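PDB 1OLT: oxygen-independent coproporphyrinogen III oxidase from Escherichia coli, which catalyses the anaerobic oxidative decarboxylation of two propionate groups of coproporphyrinogen III to the vinyl groups of protoporphyrinogen IX, using S-adenosylmethionine and a [4Fe-4S] cluster. Local coordinates for residues L55-P60 and L322-S327; D87-E92 and K344-Q349; T114-N119 and I142-D147. All coordinates share one frame; numbering follows the deposited sequence.

Interaction 1: residues L55-P60 and L322-S327; sequences LYVHIP and LGMGVS. With SAM (S-adenosylmethionine), chain D.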
loop_
_atom_site.group_PDB
_atom_site.type_symbol
_atom_site.label_atom_id
_atom_site.label_comp_id
_atom_site.label_asym_id
_atom_site.label_seq_id
_atom_site.Cartn_x
_atom_site.Cartn_y
_atom_site.Cartn_z
ATOM N N LEU A 55 3.344 -7.392 10.913
ATOM C CA LEU A 55 4.736 -7.226 10.613
ATOM C C LEU A 55 4.895 -6.845 9.159
ATOM O O LEU A 55 4.276 -7.413 8.319
ATOM C CB LEU A 55 5.505 -8.529 10.898
ATOM C CG LEU A 55 5.439 -9.050 12.304
ATOM C CD1 LEU A 55 6.253 -10.314 12.376
ATOM C CD2 LEU A 55 5.909 -8.073 13.262
ATOM N N TYR A 56 5.751 -5.873 8.889
ATOM C CA TYR A 56 6.158 -5.501 7.529
ATOM C C TYR A 56 7.691 -5.635 7.440
ATOM O O TYR A 56 8.380 -5.148 8.313
ATOM C CB TYR A 56 5.753 -4.052 7.185
ATOM C CG TYR A 56 6.277 -3.673 5.852
ATOM C CD1 TYR A 56 5.654 -4.105 4.698
ATOM C CD2 TYR A 56 7.458 -2.931 5.723
ATOM C CE1 TYR A 56 6.237 -3.811 3.414
ATOM C CE2 TYR A 56 7.997 -2.604 4.455
ATOM C CZ TYR A 56 7.388 -3.053 3.329
ATOM O OH TYR A 56 7.930 -2.815 2.093
ATOM N N VAL A 57 8.203 -6.309 6.400
ATOM C CA VAL A 57 9.627 -6.347 6.128
ATOM C C VAL A 57 9.906 -5.772 4.707
ATOM O O VAL A 57 9.265 -6.190 3.712
ATOM C CB VAL A 57 10.206 -7.777 6.209
ATOM C CG1 VAL A 57 11.715 -7.708 5.973
ATOM C CG2 VAL A 57 9.876 -8.453 7.540
ATOM N N HIS A 58 10.785 -4.778 4.634
ATOM C CA HIS A 58 11.173 -4.160 3.391
ATOM C C HIS A 58 12.382 -4.946 2.841
ATOM O O HIS A 58 13.350 -5.154 3.547
ATOM C CB HIS A 58 11.598 -2.730 3.555
ATOM C CG HIS A 58 11.487 -1.958 2.281
ATOM N ND1 HIS A 58 10.267 -1.618 1.742
ATOM C CD2 HIS A 58 12.434 -1.465 1.439
ATOM C CE1 HIS A 58 10.474 -0.916 0.632
ATOM N NE2 HIS A 58 11.779 -0.811 0.430
ATOM N N ILE A 59 12.277 -5.404 1.624
ATOM C CA ILE A 59 13.358 -6.064 0.923
ATOM C C ILE A 59 13.680 -5.162 -0.277
ATOM O O ILE A 59 12.876 -5.075 -1.221
ATOM C CB ILE A 59 12.962 -7.484 0.434
ATOM C CG1 ILE A 59 12.496 -8.449 1.521
ATOM C CG2 ILE A 59 14.165 -8.130 -0.291
ATOM C CD1 ILE A 59 13.481 -8.688 2.592
ATOM N N PRO A 60 14.778 -4.412 -0.240
ATOM C CA PRO A 60 14.911 -3.355 -1.228
ATOM C C PRO A 60 15.434 -3.743 -2.605
ATOM O O PRO A 60 15.253 -2.959 -3.534
ATOM C CB PRO A 60 15.888 -2.379 -0.558
ATOM C CG PRO A 60 16.822 -3.297 0.288
ATOM C CD PRO A 60 15.875 -4.353 0.768
ATOM N N LEU A 322 4.651 -3.331 13.101
ATOM C CA LEU A 322 6.079 -3.192 13.219
ATOM C C LEU A 322 6.730 -3.378 11.865
ATOM O O LEU A 322 6.602 -4.431 11.213
ATOM C CB LEU A 322 6.666 -4.225 14.195
ATOM C CG LEU A 322 8.166 -4.190 14.324
ATOM C CD1 LEU A 322 8.700 -2.894 14.971
ATOM C CD2 LEU A 322 8.687 -5.449 15.103
ATOM N N GLY A 323 7.503 -2.387 11.479
ATOM C CA GLY A 323 8.144 -2.373 10.201
ATOM C C GLY A 323 9.638 -2.586 10.411
ATOM O O GLY A 323 10.278 -1.898 11.239
ATOM N N MET A 324 10.196 -3.546 9.683
ATOM C CA MET A 324 11.639 -3.906 9.800
ATOM C C MET A 324 12.294 -3.729 8.443
ATOM O O MET A 324 11.635 -3.872 7.406
ATOM C CB MET A 324 11.779 -5.359 10.231
ATOM C CG MET A 324 11.435 -5.666 11.696
ATOM S SD MET A 324 10.846 -7.401 11.889
ATOM C CE MET A 324 9.121 -7.177 11.492
ATOM N N GLY A 325 13.582 -3.404 8.429
ATOM C CA GLY A 325 14.346 -3.213 7.217
ATOM C C GLY A 325 14.438 -1.728 6.791
ATOM O O GLY A 325 13.825 -0.815 7.388
ATOM N N VAL A 326 15.267 -1.476 5.810
ATOM C CA VAL A 326 15.526 -0.132 5.357
ATOM C C VAL A 326 14.203 0.538 4.883
ATOM O O VAL A 326 13.446 -0.064 4.157
ATOM C CB VAL A 326 16.631 -0.136 4.198
ATOM C CG1 VAL A 326 16.128 -0.771 2.913
ATOM C CG2 VAL A 326 17.060 1.245 3.910
ATOM N N SER A 327 13.960 1.775 5.335
ATOM C CA SER A 327 12.790 2.600 5.066
ATOM C C SER A 327 11.499 2.168 5.749
ATOM O O SER A 327 10.525 2.892 5.650
ATOM C CB SER A 327 12.515 2.773 3.579
ATOM O OG SER A 327 11.795 1.669 3.006
HETATM N N SAM D . 3.989 3.388 -3.025
HETATM C CA SAM D . 3.542 3.077 -4.396
HETATM C C SAM D . 3.129 4.349 -5.165
HETATM O O SAM D . 3.651 4.705 -6.240
HETATM O OXT SAM D . 2.246 5.135 -4.760
HETATM C CB SAM D . 2.396 2.031 -4.363
HETATM C CG SAM D . 2.791 0.605 -3.864
HETATM S SD SAM D . 2.180 0.179 -2.198
HETATM C CE SAM D . 0.678 -0.791 -2.586
HETATM C "C5'" SAM D . 3.209 -1.143 -1.458
HETATM C "C4'" SAM D . 4.644 -0.688 -1.243
HETATM O "O4'" SAM D . 4.601 0.320 -0.245
HETATM C "C3'" SAM D . 5.580 -1.766 -0.687
HETATM O "O3'" SAM D . 5.993 -2.672 -1.695
HETATM C "C2'" SAM D . 6.633 -0.889 -0.070
HETATM O "O2'" SAM D . 7.440 -0.331 -1.072
HETATM C "C1'" SAM D . 5.787 0.227 0.568
HETATM N N9 SAM D . 5.386 -0.083 1.929
HETATM C C8 SAM D . 4.328 -0.820 2.329
HETATM N N7 SAM D . 4.334 -0.881 3.719
HETATM C C5 SAM D . 5.360 -0.202 4.159
HETATM C C6 SAM D . 5.832 0.046 5.418
HETATM N N6 SAM D . 5.231 -0.370 6.520
HETATM N N1 SAM D . 6.958 0.782 5.514
HETATM C C2 SAM D . 7.596 1.249 4.428
HETATM N N3 SAM D . 7.161 0.993 3.187
HETATM C C4 SAM D . 6.049 0.283 3.060
#
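Y56 and H58 are joined to L322 and M324 by three backbone hydrogen bonds of a parallel sheet: Y56 N gives to L322 O, M324 N to Y56 O (2.8 Å) and H58 N to M324 O. The strand axes are 4.7 Å apart, 19° from parallel, and the N-H groups point almost straight at their acceptors.

Apolar contacts occupy the face of L55, V57, L322 and M324. In the conformer described, the unbranched M324 chain bends at its sulfur (chi3 -85°) and brings CE to 3.8 Å from CD2 of L55. Further on, CG1 of V326 meets CG of P60 at 3.7 Å.

The other face is aromatic and polar. With CG anti to its nitrogen (chi1 175°), Y56 lays its ring under the adenine of S-adenosylmethionine, whose C5 sits over the ring centre. G323, its neighbour across the sheet, brings no side chain to this face. Y56 OH and H58 ND1 share a 2.6 Å hydrogen bond in the plane of the tyrosine ring, while S327 OG lies 3.5 Å above the imidazole centre.

H58 NE2 is bonded to N72 O, so both imidazole nitrogens have partners. This pairing should restrain both rings, holding the Y56 face under the adenine and the H58 edge beside the ribose.

Interaction 2: residues D87-E92 and K344-Q349; sequences DALEQE and KQYYQQ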
loop_
_atom_site.group_PDB
_atom_site.type_symbol
_atom_site.label_atom_id
_atom_site.label_comp_id
_atom_site.label_asym_id
_atom_site.label_seq_id
_atom_site.Cartn_x
_atom_site.Cartn_y
_atom_site.Cartn_z
ATOM N N ASP A 87 21.669 -10.551 7.232
ATOM C CA ASP A 87 22.497 -10.476 8.451
ATOM C C ASP A 87 22.012 -9.305 9.316
ATOM O O ASP A 87 21.960 -9.420 10.532
ATOM C CB ASP A 87 23.987 -10.319 8.179
ATOM C CG ASP A 87 24.609 -11.541 7.568
ATOM O OD1 ASP A 87 24.078 -12.664 7.702
ATOM O OD2 ASP A 87 25.706 -11.466 6.919
ATOM N N ALA A 88 21.732 -8.172 8.685
ATOM C CA ALA A 88 21.273 -6.967 9.400
ATOM C C ALA A 88 19.854 -7.122 9.954
ATOM O O ALA A 88 19.593 -6.732 11.062
ATOM C CB ALA A 88 21.349 -5.770 8.518
ATOM N N LEU A 89 18.970 -7.710 9.180
ATOM C CA LEU A 89 17.598 -8.018 9.607
ATOM C C LEU A 89 17.598 -8.961 10.800
ATOM O O LEU A 89 16.863 -8.717 11.778
ATOM C CB LEU A 89 16.764 -8.634 8.506
ATOM C CG LEU A 89 16.228 -7.702 7.429
ATOM C CD1 LEU A 89 15.580 -8.585 6.389
ATOM C CD2 LEU A 89 15.190 -6.755 8.079
ATOM N N GLU A 90 18.459 -9.964 10.776
ATOM C CA GLU A 90 18.632 -10.822 11.959
ATOM C C GLU A 90 18.910 -10.003 13.246
ATOM O O GLU A 90 18.337 -10.248 14.296
ATOM C CB GLU A 90 19.759 -11.840 11.758
ATOM C CG GLU A 90 20.022 -12.710 13.001
ATOM C CD GLU A 90 21.046 -13.861 12.771
ATOM O OE1 GLU A 90 21.812 -13.839 11.784
ATOM O OE2 GLU A 90 21.152 -14.782 13.647
ATOM N N GLN A 91 19.835 -9.079 13.159
ATOM C CA GLN A 91 20.200 -8.261 14.309
ATOM C C GLN A 91 19.005 -7.325 14.696
ATOM O O GLN A 91 18.643 -7.214 15.872
ATOM C CB GLN A 91 21.453 -7.464 14.045
ATOM C CG GLN A 91 22.776 -8.291 13.943
ATOM C CD GLN A 91 22.960 -9.244 15.064
ATOM O OE1 GLN A 91 22.680 -8.894 16.192
ATOM N NE2 GLN A 91 23.303 -10.507 14.752
ATOM N N GLU A 92 18.340 -6.759 13.716
ATOM C CA GLU A 92 17.170 -5.922 14.017
ATOM C C GLU A 92 16.076 -6.750 14.739
ATOM O O GLU A 92 15.517 -6.298 15.770
ATOM C CB GLU A 92 16.607 -5.203 12.756
ATOM C CG GLU A 92 15.552 -4.190 13.091
ATOM C CD GLU A 92 14.905 -3.469 11.845
ATOM O OE1 GLU A 92 15.252 -3.792 10.675
ATOM O OE2 GLU A 92 14.026 -2.607 12.084
ATOM N N LYS A 344 23.224 2.359 3.832
ATOM C CA LYS A 344 24.450 2.448 4.572
ATOM C C LYS A 344 24.146 2.947 5.990
ATOM O O LYS A 344 24.743 2.462 6.961
ATOM C CB LYS A 344 25.432 3.403 3.908
ATOM C CG LYS A 344 26.705 3.607 4.701
ATOM C CD LYS A 344 27.598 4.628 3.904
ATOM C CE LYS A 344 28.908 4.963 4.639
ATOM N NZ LYS A 344 30.083 4.268 3.931
ATOM N N GLN A 345 23.152 3.782 6.200
ATOM C CA GLN A 345 22.940 4.263 7.649
ATOM C C GLN A 345 21.986 3.223 8.355
ATOM O O GLN A 345 22.056 3.078 9.582
ATOM C CB GLN A 345 22.338 5.750 7.803
ATOM C CG GLN A 345 23.207 6.886 7.046
ATOM C CD GLN A 345 24.485 7.081 7.733
ATOM O OE1 GLN A 345 25.552 7.005 7.111
ATOM N NE2 GLN A 345 24.418 7.299 9.039
ATOM N N TYR A 346 21.104 2.539 7.599
ATOM C CA TYR A 346 20.415 1.442 8.207
ATOM C C TYR A 346 21.447 0.436 8.793
ATOM O O TYR A 346 21.379 0.087 9.941
ATOM C CB TYR A 346 19.490 0.791 7.143
ATOM C CG TYR A 346 18.885 -0.521 7.612
ATOM C CD1 TYR A 346 17.762 -0.542 8.435
ATOM C CD2 TYR A 346 19.425 -1.730 7.254
ATOM C CE1 TYR A 346 17.240 -1.745 8.906
ATOM C CE2 TYR A 346 18.911 -2.933 7.743
ATOM C CZ TYR A 346 17.820 -2.934 8.556
ATOM O OH TYR A 346 17.300 -4.123 9.028
ATOM N N TYR A 347 22.424 0.019 8.000
ATOM C CA TYR A 347 23.422 -0.935 8.446
ATOM C C TYR A 347 24.212 -0.429 9.611
ATOM O O TYR A 347 24.378 -1.129 10.612
ATOM C CB TYR A 347 24.403 -1.274 7.323
ATOM C CG TYR A 347 23.904 -2.191 6.249
ATOM C CD1 TYR A 347 22.949 -3.148 6.506
ATOM C CD2 TYR A 347 24.455 -2.162 4.997
ATOM C CE1 TYR A 347 22.526 -4.019 5.528
ATOM C CE2 TYR A 347 24.006 -3.053 3.954
ATOM C CZ TYR A 347 23.075 -3.970 4.240
ATOM O OH TYR A 347 22.636 -4.860 3.331
ATOM N N GLN A 348 24.690 0.790 9.506
ATOM C CA GLN A 348 25.500 1.378 10.548
ATOM C C GLN A 348 24.742 1.494 11.870
ATOM O O GLN A 348 25.286 1.161 12.937
ATOM C CB GLN A 348 26.081 2.740 10.107
ATOM C CG GLN A 348 27.111 3.305 11.070
ATOM C CD GLN A 348 27.693 4.668 10.586
ATOM O OE1 GLN A 348 28.044 4.817 9.404
ATOM N NE2 GLN A 348 27.782 5.634 11.483
ATOM N N GLN A 349 23.490 1.933 11.829
ATOM C CA GLN A 349 22.764 2.053 13.098
ATOM C C GLN A 349 22.369 0.683 13.668
ATOM O O GLN A 349 22.432 0.465 14.876
ATOM C CB GLN A 349 21.551 2.981 12.941
ATOM C CG GLN A 349 21.030 3.479 14.289
ATOM C CD GLN A 349 19.771 4.370 14.151
ATOM O OE1 GLN A 349 19.757 5.233 13.319
ATOM N NE2 GLN A 349 18.756 4.162 15.005
#
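Y346 reaches from its helix to E92, and its hydroxyl donates to OE1 in a 2.6 Å hydrogen bond. The oxygen is approached on its anti side, with the donor 27° out of the carboxylate plane, and the carboxylate and ring planes are steeply turned against each other. Beside this bond, CD2 of L89 packs against the same hydroxyl at 3.5 Å. The methyl of A88 touches both tyrosines: CB is 3.8 Å from CE2 of Y346 and sits at the edge of the Y347 ring, 3.7 Å from CE1. Alanine's single methyl lets both rings come close to the helix.

E92, extended throughout with CG anti to its backbone nitrogen (chi1 -171°), carries its carboxylate out to the hydroxyl. In the next shell G325 N also bonds to OE1 of E92, while N339 ND2 holds OE2. Three donors thus grip the buried carboxylate and would probably favour its ionised form. Y347 packs further on Q84 and Y85.

The short helical segments are 10.3 Å apart and cross at 48°, joining helix 80-96 to helix 343-353: helix-helix packing on the outer side of the partial TIM-type barrel of a radical SAM enzyme.

Interaction 3: residues T114-N119 and I142-D147; sequences TPTYLN and ISIEVD. With SAM (S-adenosylmethionine), chain C; SAM (S-adenosylmethionine), chain D.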
loop_
_atom_site.group_PDB
_atom_site.type_symbol
_atom_site.label_atom_id
_atom_site.label_comp_id
_atom_site.label_asym_id
_atom_site.label_seq_id
_atom_site.Cartn_x
_atom_site.Cartn_y
_atom_site.Cartn_z
ATOM N N THR A 114 11.957 -5.882 -4.482
ATOM C CA THR A 114 11.509 -7.140 -4.953
ATOM C C THR A 114 11.781 -8.229 -3.928
ATOM O O THR A 114 12.908 -8.765 -3.852
ATOM C CB THR A 114 12.209 -7.493 -6.257
ATOM O OG1 THR A 114 11.977 -6.544 -7.288
ATOM C CG2 THR A 114 11.606 -8.788 -6.814
ATOM N N PRO A 115 10.798 -8.575 -3.098
ATOM C CA PRO A 115 10.993 -9.663 -2.127
ATOM C C PRO A 115 11.509 -10.964 -2.701
ATOM O O PRO A 115 12.310 -11.597 -2.004
ATOM C CB PRO A 115 9.603 -9.837 -1.495
ATOM C CG PRO A 115 9.019 -8.426 -1.577
ATOM C CD PRO A 115 9.522 -7.884 -2.877
ATOM N N THR A 116 11.076 -11.318 -3.907
ATOM C CA THR A 116 11.541 -12.508 -4.586
ATOM C C THR A 116 12.922 -12.418 -5.241
ATOM O O THR A 116 13.344 -13.363 -5.931
ATOM C CB THR A 116 10.480 -13.052 -5.564
ATOM O OG1 THR A 116 9.995 -12.050 -6.486
ATOM C CG2 THR A 116 9.324 -13.506 -4.792
ATOM N N TYR A 117 13.607 -11.305 -5.004
ATOM C CA TYR A 117 15.041 -11.244 -5.205
ATOM C C TYR A 117 15.754 -12.286 -4.316
ATOM O O TYR A 117 16.816 -12.832 -4.689
ATOM C CB TYR A 117 15.547 -9.866 -4.849
ATOM C CG TYR A 117 17.000 -9.596 -5.229
ATOM C CD1 TYR A 117 18.081 -10.003 -4.394
ATOM C CD2 TYR A 117 17.306 -8.888 -6.397
ATOM C CE1 TYR A 117 19.424 -9.724 -4.768
ATOM C CE2 TYR A 117 18.624 -8.624 -6.773
ATOM C CZ TYR A 117 19.685 -9.041 -5.953
ATOM O OH TYR A 117 20.965 -8.747 -6.341
ATOM N N LEU A 118 15.184 -12.486 -3.105
ATOM C CA LEU A 118 15.660 -13.530 -2.214
ATOM C C LEU A 118 15.480 -14.915 -2.844
ATOM O O LEU A 118 14.382 -15.297 -3.248
ATOM C CB LEU A 118 14.973 -13.465 -0.885
ATOM C CG LEU A 118 14.993 -12.140 -0.112
ATOM C CD1 LEU A 118 14.318 -12.363 1.208
ATOM C CD2 LEU A 118 16.372 -11.651 0.110
ATOM N N ASN A 119 16.549 -15.695 -2.859
ATOM C CA ASN A 119 16.467 -17.051 -3.308
ATOM C C ASN A 119 15.729 -17.973 -2.268
ATOM O O ASN A 119 15.360 -17.529 -1.175
ATOM C CB ASN A 119 17.896 -17.519 -3.768
ATOM C CG ASN A 119 18.890 -17.703 -2.595
ATOM O OD1 ASN A 119 18.481 -18.001 -1.455
ATOM N ND2 ASN A 119 20.175 -17.602 -2.892
ATOM N N ILE A 142 -0.223 -14.015 5.355
ATOM C CA ILE A 142 1.238 -13.947 5.058
ATOM C C ILE A 142 1.422 -13.701 3.538
ATOM O O ILE A 142 1.103 -14.569 2.704
ATOM C CB ILE A 142 1.915 -15.264 5.521
ATOM C CG1 ILE A 142 1.742 -15.434 7.037
ATOM C CG2 ILE A 142 3.396 -15.274 5.199
ATOM C CD1 ILE A 142 2.212 -16.723 7.534
ATOM N N SER A 143 1.833 -12.492 3.193
ATOM C CA SER A 143 1.821 -12.018 1.821
ATOM C C SER A 143 3.182 -11.510 1.359
ATOM O O SER A 143 4.043 -11.126 2.153
ATOM C CB SER A 143 0.799 -10.890 1.609
ATOM O OG SER A 143 0.952 -9.829 2.499
ATOM N N ILE A 144 3.343 -11.508 0.056
ATOM C CA ILE A 144 4.608 -11.118 -0.538
ATOM C C ILE A 144 4.315 -10.559 -1.934
ATOM O O ILE A 144 3.357 -10.979 -2.607
ATOM C CB ILE A 144 5.539 -12.352 -0.639
ATOM C CG1 ILE A 144 6.939 -12.009 -1.172
ATOM C CG2 ILE A 144 4.925 -13.436 -1.521
ATOM C CD1 ILE A 144 7.928 -13.130 -1.092
ATOM N N GLU A 145 5.168 -9.635 -2.356
ATOM C CA GLU A 145 5.173 -9.108 -3.711
ATOM C C GLU A 145 6.200 -9.768 -4.585
ATOM O O GLU A 145 7.300 -10.095 -4.139
ATOM C CB GLU A 145 5.398 -7.606 -3.658
ATOM C CG GLU A 145 4.440 -6.919 -2.672
ATOM C CD GLU A 145 4.449 -5.431 -2.719
ATOM O OE1 GLU A 145 4.362 -4.887 -3.871
ATOM O OE2 GLU A 145 4.519 -4.804 -1.603
ATOM N N VAL A 146 5.854 -9.957 -5.855
ATOM C CA VAL A 146 6.598 -10.843 -6.747
ATOM C C VAL A 146 6.794 -10.134 -8.068
ATOM O O VAL A 146 5.837 -9.685 -8.663
ATOM C CB VAL A 146 5.818 -12.162 -7.023
ATOM C CG1 VAL A 146 6.614 -13.041 -7.984
ATOM C CG2 VAL A 146 5.575 -12.921 -5.737
ATOM N N ASP A 147 8.025 -10.049 -8.527
ATOM C CA ASP A 147 8.333 -9.589 -9.893
ATOM C C ASP A 147 8.339 -10.841 -10.810
ATOM O O ASP A 147 9.087 -11.796 -10.558
ATOM C CB ASP A 147 9.726 -8.964 -9.843
ATOM C CG ASP A 147 10.273 -8.551 -11.203
ATOM O OD1 ASP A 147 9.507 -8.344 -12.168
ATOM O OD2 ASP A 147 11.513 -8.365 -11.344
HETATM N N SAM C . 9.173 -5.320 -7.325
HETATM C CA SAM C . 7.987 -6.043 -7.763
HETATM C C SAM C . 7.547 -5.720 -9.197
HETATM O O SAM C . 7.959 -4.638 -9.743
HETATM O OXT SAM C . 6.879 -6.582 -9.730
HETATM C CB SAM C . 6.858 -5.637 -6.795
HETATM C CG SAM C . 6.013 -4.414 -7.032
HETATM S SD SAM C . 6.814 -2.850 -6.784
HETATM C CE SAM C . 7.506 -2.939 -5.127
HETATM C "C5'" SAM C . 5.375 -1.795 -6.211
HETATM C "C4'" SAM C . 4.442 -1.118 -7.277
HETATM O "O4'" SAM C . 4.530 0.301 -7.305
HETATM C "C3'" SAM C . 4.777 -1.495 -8.701
HETATM O "O3'" SAM C . 4.390 -2.827 -9.054
HETATM C "C2'" SAM C . 4.133 -0.372 -9.524
HETATM O "O2'" SAM C . 2.824 -0.743 -9.957
HETATM C "C1'" SAM C . 4.012 0.761 -8.534
HETATM N N9 SAM C . 4.762 1.944 -8.905
HETATM C C8 SAM C . 6.123 2.070 -8.798
HETATM N N7 SAM C . 6.477 3.289 -9.192
HETATM C C5 SAM C . 5.332 3.961 -9.535
HETATM C C6 SAM C . 5.091 5.262 -10.008
HETATM N N6 SAM C . 6.061 6.157 -10.201
HETATM N N1 SAM C . 3.798 5.622 -10.263
HETATM C C2 SAM C . 2.758 4.707 -10.064
HETATM N N3 SAM C . 2.983 3.455 -9.600
HETATM C C4 SAM C . 4.259 3.096 -9.354
HETATM N N SAM D . 3.989 3.388 -3.025
HETATM C CA SAM D . 3.542 3.077 -4.396
HETATM C C SAM D . 3.129 4.349 -5.165
HETATM O O SAM D . 3.651 4.705 -6.240
HETATM O OXT SAM D . 2.246 5.135 -4.760
HETATM C CB SAM D . 2.396 2.031 -4.363
HETATM C CG SAM D . 2.791 0.605 -3.864
HETATM S SD SAM D . 2.180 0.179 -2.198
HETATM C CE SAM D . 0.678 -0.791 -2.586
HETATM C "C5'" SAM D . 3.209 -1.143 -1.458
HETATM C "C4'" SAM D . 4.644 -0.688 -1.243
HETATM O "O4'" SAM D . 4.601 0.320 -0.245
HETATM C "C3'" SAM D . 5.580 -1.766 -0.687
HETATM O "O3'" SAM D . 5.993 -2.672 -1.695
HETATM C "C2'" SAM D . 6.633 -0.889 -0.070
HETATM O "O2'" SAM D . 7.440 -0.331 -1.072
HETATM C "C1'" SAM D . 5.787 0.227 0.568
HETATM N N9 SAM D . 5.386 -0.083 1.929
HETATM C C8 SAM D . 4.328 -0.820 2.329
HETATM N N7 SAM D . 4.334 -0.881 3.719
HETATM C C5 SAM D . 5.360 -0.202 4.159
HETATM C C6 SAM D . 5.832 0.046 5.418
HETATM N N6 SAM D . 5.231 -0.370 6.520
HETATM N N1 SAM D . 6.958 0.782 5.514
HETATM C C2 SAM D . 7.596 1.249 4.428
HETATM N N3 SAM D . 7.161 0.993 3.187
HETATM C C4 SAM D . 6.049 0.283 3.060
HETATM O O HOH W 1 13.485 -7.383 -9.519
HETATM O O HOH W 2 11.159 -12.084 -8.702
#
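P115 rests its ring against the I142-D147 strand, with CB pressed to 3.5 Å from CG1 of I144, a tight carbon contact, and CD against the carbonyl oxygen of E145. Proline suits the first residue of this 3-10 turn because its phi is fixed near the helical value and no N-H donor is needed there; its rigid apolar ring accounts for the fit to I144. I144 sends CG1 out anti to its nitrogen (chi1 -176°), which brings CD1 alongside CG2 of T116, 4.0 Å away.

T116 divides its branches: the methyl turns to I144 and V146, while OG1 faces the strand end, accepting a weak 3.5 Å bond from D147 N. A water also joins T116 OG1 to D147 O. T114 and D147 cross obliquely, CG2 to CB at 3.6 Å, and a second water links T114 OG1 to D147 OD2. The other carboxylate oxygen, OD1, pairs with R149, so each carboxylate oxygen of D147 has a partner.

T114 OG1 also lies 3.1 Å from the amino nitrogen of the S-adenosylmethionine in chain C, and T114 touches the iron-sulfur cluster. E145 turns its extended side chain away from P115 and accepts a 2.6 Å hydrogen bond at OE2 from O3' of the chain D molecule; H109 NE2 bonds to the same oxygen.

The GGGTP sequence, running from the end of strand 105-112 into a loop set against the C-terminal end of the next parallel strand, is typical of the radical SAM cofactor site.

In the fold
All three contacts are largely buried, but they lie at different distances from the centre of the chain. Interactions 1 and 3 both reach the same sheet, 1 as paired strands, 3 as a loop against a strand, and both touch the S-adenosylmethionine of chain D; I59 packs on P115 and L118 between them. Interaction 2, a pair of helices, is farther out: its centre is about 24 Å from the centre of the chain, against about 13 and 15 Å for interactions 1 and 3. Its E92 nevertheless meets G325, tying the helix layer to 322-327. The chemistry changes accordingly: regular backbone bonding in interaction 1, a tyrosine-carboxylate bond with apolar packing in interaction 2, and water-bridged polar contacts beside the cofactors in interaction 3.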